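Dehydroascorbate reductase (Chlamydomonas reinhardtii, PDB 5XFT) probably reduces dehydroascorbate to ascorbate, oxidising two molecules of glutathione to glutathione disulfide, as a member of the GST superfamily. Local coordinates at residues 20-33 and 151-164. Numbering follows the deposited sequence.
Sequences DCPFCHRVLLAYEA and LNGTDCSLAPKLYH
This contact forms part of the interface between the two domains of the glutathione transferase fold, where Pro22, Arg26 and Leu29 of the thioredoxin-like domain pack on Pro160 and Cys156 of the helical domain. Helix 22-33 and the 153-164 part of helix 153-173 run roughly antiparallel (142°), their axes 8.1 Å apart at the closest. Cys21 caps the first helix, and Cys21 and Cys24 are spaced as in the CxxC motif of thioredoxin-type helix starts, consistent with the fold. Cys156 sits where the helices come close. Its SG, anti to its own carbonyl carbon (chi1 -66°), lies 3.9 Å from Leu29 CB. Pro160 wedges in further along: its CG touches Leu29 CD1 at 3.8 Å, and its CB lies 3.3 Å from His25 ND1. That nitrogen is hydrogen-bonded to Tyr202 OH. Ser157 CB lies over one face of the Arg26 guanidinium. Water 2 accepts from Arg26 NE and donates to Gly153 O, tying the two helices together. Water 1 likewise donates to Pro22 O and Ser157 O. Near the start of helix 22-33, the His164 ring edge meets the Asp20 backbone: His164 NE2 donates to Asp20 O at 2.6 Å, a weak bond bent to 124° at the hydrogen. Its ND1 pairs with Trp211 NE1. A leucine here would probably leave Asp20 O and Trp211 NE1 without their imidazole partner. Pro22 CB lies over one face of the His164 ring, 4.0 Å from NE2.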
loop_
_atom_site.group_PDB
_atom_site.type_symbol
_atom_site.label_atom_id
_atom_site.label_comp_id
_atom_site.label_asym_id
_atom_site.label_seq_id
_atom_site.Cartn_x
_atom_site.Cartn_y
_atom_site.Cartn_z
ATOM N N ASP A 20 -1.444 4.491 8.716
ATOM C CA ASP A 20 -2.092 4.315 7.419
ATOM C C ASP A 20 -1.176 4.446 6.201
ATOM O O ASP A 20 -1.685 4.431 5.073
ATOM C CB ASP A 20 -3.229 5.327 7.284
ATOM C CG ASP A 20 -2.732 6.757 7.348
ATOM O OD1 ASP A 20 -2.015 7.089 8.316
ATOM O OD2 ASP A 20 -3.016 7.539 6.413
ATOM N N CYS A 21 0.136 4.580 6.375
ATOM C CA CYS A 21 1.002 4.847 5.225
ATOM C C CYS A 21 0.908 3.730 4.191
ATOM O O CYS A 21 1.182 2.567 4.520
ATOM C CB CYS A 21 2.453 5.018 5.652
ATOM S SG CYS A 21 3.573 5.248 4.244
ATOM N N PRO A 22 0.533 4.030 2.947
ATOM C CA PRO A 22 0.357 2.954 1.955
ATOM C C PRO A 22 1.662 2.333 1.484
ATOM O O PRO A 22 1.644 1.190 1.006
ATOM C CB PRO A 22 -0.374 3.658 0.802
ATOM C CG PRO A 22 0.039 5.093 0.919
ATOM C CD PRO A 22 0.180 5.354 2.404
ATOM N N PHE A 23 2.792 3.038 1.606
ATOM C CA PHE A 23 4.073 2.474 1.190
ATOM C C PHE A 23 4.625 1.519 2.245
ATOM O O PHE A 23 5.082 0.409 1.921
ATOM C CB PHE A 23 5.049 3.608 0.878
ATOM C CG PHE A 23 4.516 4.581 -0.130
ATOM C CD1 PHE A 23 4.720 4.372 -1.481
ATOM C CD2 PHE A 23 3.777 5.686 0.268
ATOM C CE1 PHE A 23 4.209 5.256 -2.424
ATOM C CE2 PHE A 23 3.263 6.574 -0.669
ATOM C CZ PHE A 23 3.481 6.357 -2.017
ATOM N N CYS A 24 4.583 1.937 3.517
ATOM C CA CYS A 24 4.746 0.992 4.617
ATOM C C CYS A 24 3.821 -0.195 4.435
ATOM O O CYS A 24 4.235 -1.352 4.582
ATOM C CB CYS A 24 4.433 1.660 5.953
ATOM S SG CYS A 24 5.422 3.078 6.398
ATOM N N HIS A 25 2.553 0.078 4.120
ATOM C CA HIS A 25 1.601 -1.003 3.896
ATOM C C HIS A 25 2.097 -1.954 2.815
ATOM O O HIS A 25 1.937 -3.174 2.933
ATOM C CB HIS A 25 0.230 -0.427 3.533
ATOM C CG HIS A 25 -0.898 -1.397 3.702
ATOM N ND1 HIS A 25 -2.189 -1.105 3.325
ATOM C CD2 HIS A 25 -0.929 -2.650 4.213
ATOM C CE1 HIS A 25 -2.969 -2.140 3.588
ATOM N NE2 HIS A 25 -2.230 -3.091 4.126
ATOM N N ARG A 26 2.728 -1.419 1.768
ATOM C CA ARG A 26 3.215 -2.272 0.688
ATOM C C ARG A 26 4.342 -3.178 1.172
ATOM O O ARG A 26 4.347 -4.388 0.898
ATOM C CB ARG A 26 3.677 -1.422 -0.499
ATOM C CG ARG A 26 4.673 -2.156 -1.404
ATOM C CD ARG A 26 5.430 -1.210 -2.357
ATOM N NE ARG A 26 5.756 -1.877 -3.607
ATOM C CZ ARG A 26 6.551 -1.332 -4.522
ATOM N NH1 ARG A 26 7.061 -0.123 -4.307
ATOM N NH2 ARG A 26 6.830 -1.957 -5.657
ATOM N N VAL A 27 5.299 -2.619 1.916
ATOM C CA VAL A 27 6.370 -3.458 2.454
ATOM C C VAL A 27 5.808 -4.534 3.380
ATOM O O VAL A 27 6.172 -5.714 3.282
ATOM C CB VAL A 27 7.421 -2.586 3.159
ATOM C CG1 VAL A 27 8.401 -3.453 3.925
ATOM C CG2 VAL A 27 8.140 -1.737 2.134
ATOM N N LEU A 28 4.894 -4.149 4.279
ATOM C CA LEU A 28 4.296 -5.098 5.216
ATOM C C LEU A 28 3.573 -6.225 4.492
ATOM O O LEU A 28 3.714 -7.403 4.851
ATOM C CB LEU A 28 3.327 -4.375 6.146
ATOM C CG LEU A 28 3.883 -3.285 7.049
ATOM C CD1 LEU A 28 2.752 -2.621 7.782
ATOM C CD2 LEU A 28 4.854 -3.897 8.012
ATOM N N LEU A 29 2.763 -5.878 3.487
ATOM C CA LEU A 29 2.091 -6.909 2.701
ATOM C C LEU A 29 3.099 -7.805 1.995
ATOM O O LEU A 29 2.885 -9.014 1.876
ATOM C CB LEU A 29 1.133 -6.278 1.689
ATOM C CG LEU A 29 -0.151 -5.648 2.235
ATOM C CD1 LEU A 29 -0.920 -4.946 1.162
ATOM C CD2 LEU A 29 -1.012 -6.704 2.881
ATOM N N ALA A 30 4.214 -7.234 1.530
ATOM C CA ALA A 30 5.251 -8.058 0.914
ATOM C C ALA A 30 5.812 -9.079 1.900
ATOM O O ALA A 30 5.990 -10.251 1.553
ATOM C CB ALA A 30 6.367 -7.173 0.367
ATOM N N TYR A 31 6.094 -8.655 3.135
ATOM C CA TYR A 31 6.615 -9.591 4.131
ATOM C C TYR A 31 5.584 -10.655 4.498
ATOM O O TYR A 31 5.932 -11.828 4.678
ATOM C CB TYR A 31 7.070 -8.830 5.376
ATOM C CG TYR A 31 8.503 -8.375 5.295
ATOM C CD1 TYR A 31 8.862 -7.280 4.520
ATOM C CD2 TYR A 31 9.501 -9.048 5.984
ATOM C CE1 TYR A 31 10.177 -6.869 4.430
ATOM C CE2 TYR A 31 10.818 -8.646 5.904
ATOM C CZ TYR A 31 11.154 -7.558 5.126
ATOM O OH TYR A 31 12.471 -7.158 5.049
ATOM N N GLU A 32 4.315 -10.265 4.623
ATOM C CA GLU A 32 3.271 -11.236 4.935
ATOM C C GLU A 32 3.103 -12.251 3.809
ATOM O O GLU A 32 2.873 -13.441 4.065
ATOM C CB GLU A 32 1.955 -10.508 5.197
ATOM C CG GLU A 32 1.940 -9.710 6.485
ATOM C CD GLU A 32 1.751 -10.590 7.703
ATOM O OE1 GLU A 32 1.213 -11.708 7.545
ATOM O OE2 GLU A 32 2.149 -10.170 8.814
ATOM N N ALA A 33 3.213 -11.796 2.557
ATOM C CA ALA A 33 3.014 -12.686 1.418
ATOM C C ALA A 33 4.084 -13.769 1.356
ATOM O O ALA A 33 3.789 -14.908 0.975
ATOM C CB ALA A 33 3.001 -11.882 0.118
ATOM N N LEU A 151 -1.084 -13.046 -2.935
ATOM C CA LEU A 151 -0.623 -11.677 -3.105
ATOM C C LEU A 151 0.550 -11.600 -4.074
ATOM O O LEU A 151 1.433 -12.462 -4.092
ATOM C CB LEU A 151 -0.216 -11.081 -1.761
ATOM C CG LEU A 151 -1.362 -10.665 -0.849
ATOM C CD1 LEU A 151 -0.812 -9.923 0.355
ATOM C CD2 LEU A 151 -2.351 -9.814 -1.614
ATOM N N ASN A 152 0.559 -10.532 -4.854
ATOM C CA ASN A 152 1.536 -10.263 -5.892
ATOM C C ASN A 152 2.276 -8.975 -5.547
ATOM O O ASN A 152 1.847 -8.206 -4.683
ATOM C CB ASN A 152 0.817 -10.145 -7.239
ATOM C CG ASN A 152 1.743 -10.231 -8.409
ATOM O OD1 ASN A 152 2.738 -10.940 -8.376
ATOM N ND2 ASN A 152 1.392 -9.552 -9.478
ATOM N N GLY A 153 3.404 -8.740 -6.219
ATOM C CA GLY A 153 4.071 -7.455 -6.064
ATOM C C GLY A 153 3.172 -6.301 -6.464
ATOM O O GLY A 153 3.199 -5.227 -5.850
ATOM N N THR A 154 2.343 -6.524 -7.488
ATOM C CA THR A 154 1.350 -5.542 -7.909
ATOM C C THR A 154 0.224 -5.417 -6.889
ATOM O O THR A 154 -0.277 -4.315 -6.646
ATOM C CB THR A 154 0.808 -5.930 -9.283
ATOM O OG1 THR A 154 1.841 -5.756 -10.262
ATOM C CG2 THR A 154 -0.400 -5.081 -9.652
ATOM N N ASP A 155 -0.189 -6.533 -6.282
ATOM C CA ASP A 155 -1.133 -6.464 -5.173
ATOM C C ASP A 155 -0.560 -5.636 -4.031
ATOM O O ASP A 155 -1.247 -4.783 -3.455
ATOM C CB ASP A 155 -1.462 -7.871 -4.677
ATOM C CG ASP A 155 -2.312 -8.656 -5.647
ATOM O OD1 ASP A 155 -3.249 -8.075 -6.231
ATOM O OD2 ASP A 155 -2.027 -9.860 -5.827
ATOM N N CYS A 156 0.707 -5.888 -3.686
ATOM C CA CYS A 156 1.332 -5.193 -2.569
ATOM C C CYS A 156 1.455 -3.702 -2.837
ATOM O O CYS A 156 1.341 -2.898 -1.905
ATOM C CB CYS A 156 2.705 -5.797 -2.276
ATOM S SG CYS A 156 2.639 -7.514 -1.675
ATOM N N SER A 157 1.681 -3.311 -4.093
ATOM C CA SER A 157 1.801 -1.886 -4.392
ATOM C C SER A 157 0.440 -1.207 -4.548
ATOM O O SER A 157 0.255 -0.070 -4.095
ATOM C CB SER A 157 2.630 -1.683 -5.656
ATOM O OG SER A 157 2.656 -0.311 -6.011
ATOM N N LEU A 158 -0.517 -1.874 -5.186
ATOM C CA LEU A 158 -1.746 -1.219 -5.613
ATOM C C LEU A 158 -2.887 -1.375 -4.628
ATOM O O LEU A 158 -3.735 -0.482 -4.533
ATOM C CB LEU A 158 -2.201 -1.762 -6.971
ATOM C CG LEU A 158 -1.459 -1.284 -8.215
ATOM C CD1 LEU A 158 -2.175 -1.788 -9.453
ATOM C CD2 LEU A 158 -1.352 0.236 -8.234
ATOM N N ALA A 159 -2.950 -2.493 -3.914
ATOM C CA ALA A 159 -4.046 -2.686 -2.968
ATOM C C ALA A 159 -4.088 -1.619 -1.873
ATOM O O ALA A 159 -5.194 -1.141 -1.565
ATOM C CB ALA A 159 -3.969 -4.097 -2.376
ATOM N N PRO A 160 -2.975 -1.196 -1.258
ATOM C CA PRO A 160 -3.076 -0.077 -0.307
ATOM C C PRO A 160 -3.555 1.217 -0.945
ATOM O O PRO A 160 -4.386 1.921 -0.355
ATOM C CB PRO A 160 -1.645 0.049 0.233
ATOM C CG PRO A 160 -1.065 -1.312 0.060
ATOM C CD PRO A 160 -1.628 -1.799 -1.238
ATOM N N LYS A 161 -3.054 1.551 -2.140
ATOM C CA LYS A 161 -3.512 2.763 -2.816
ATOM C C LYS A 161 -5.009 2.707 -3.106
ATOM O O LYS A 161 -5.722 3.697 -2.916
ATOM C CB LYS A 161 -2.721 2.982 -4.101
ATOM C CG LYS A 161 -1.225 2.984 -3.893
ATOM C CD LYS A 161 -0.474 3.303 -5.172
ATOM C CE LYS A 161 1.025 3.127 -4.976
ATOM N NZ LYS A 161 1.805 3.505 -6.193
ATOM N N LEU A 162 -5.507 1.551 -3.548
ATOM C CA LEU A 162 -6.937 1.419 -3.804
ATOM C C LEU A 162 -7.738 1.522 -2.511
ATOM O O LEU A 162 -8.824 2.118 -2.491
ATOM C CB LEU A 162 -7.215 0.093 -4.513
ATOM C CG LEU A 162 -8.663 -0.224 -4.875
ATOM C CD1 LEU A 162 -9.164 0.709 -5.959
ATOM C CD2 LEU A 162 -8.782 -1.673 -5.312
ATOM N N TYR A 163 -7.217 0.938 -1.430
ATOM C CA TYR A 163 -7.844 1.052 -0.115
ATOM C C TYR A 163 -8.035 2.515 0.267
ATOM O O TYR A 163 -9.151 2.957 0.589
ATOM C CB TYR A 163 -6.965 0.332 0.909
ATOM C CG TYR A 163 -7.597 0.043 2.255
ATOM C CD1 TYR A 163 -8.975 0.012 2.419
ATOM C CD2 TYR A 163 -6.800 -0.187 3.367
ATOM C CE1 TYR A 163 -9.533 -0.256 3.651
ATOM C CE2 TYR A 163 -7.346 -0.453 4.595
ATOM C CZ TYR A 163 -8.711 -0.485 4.739
ATOM O OH TYR A 163 -9.247 -0.751 5.977
ATOM N N HIS A 164 -6.942 3.284 0.217
ATOM C CA HIS A 164 -7.021 4.715 0.482
ATOM C C HIS A 164 -8.009 5.399 -0.452
ATOM O O HIS A 164 -8.764 6.282 -0.028
ATOM C CB HIS A 164 -5.639 5.349 0.344
ATOM C CG HIS A 164 -4.768 5.163 1.543
ATOM N ND1 HIS A 164 -4.317 6.221 2.303
ATOM C CD2 HIS A 164 -4.264 4.045 2.115
ATOM C CE1 HIS A 164 -3.571 5.763 3.292
ATOM N NE2 HIS A 164 -3.523 4.445 3.201
HETATM O O HOH W 1 1.773 1.469 -2.051
HETATM O O HOH W 2 5.465 -4.523 -4.263
#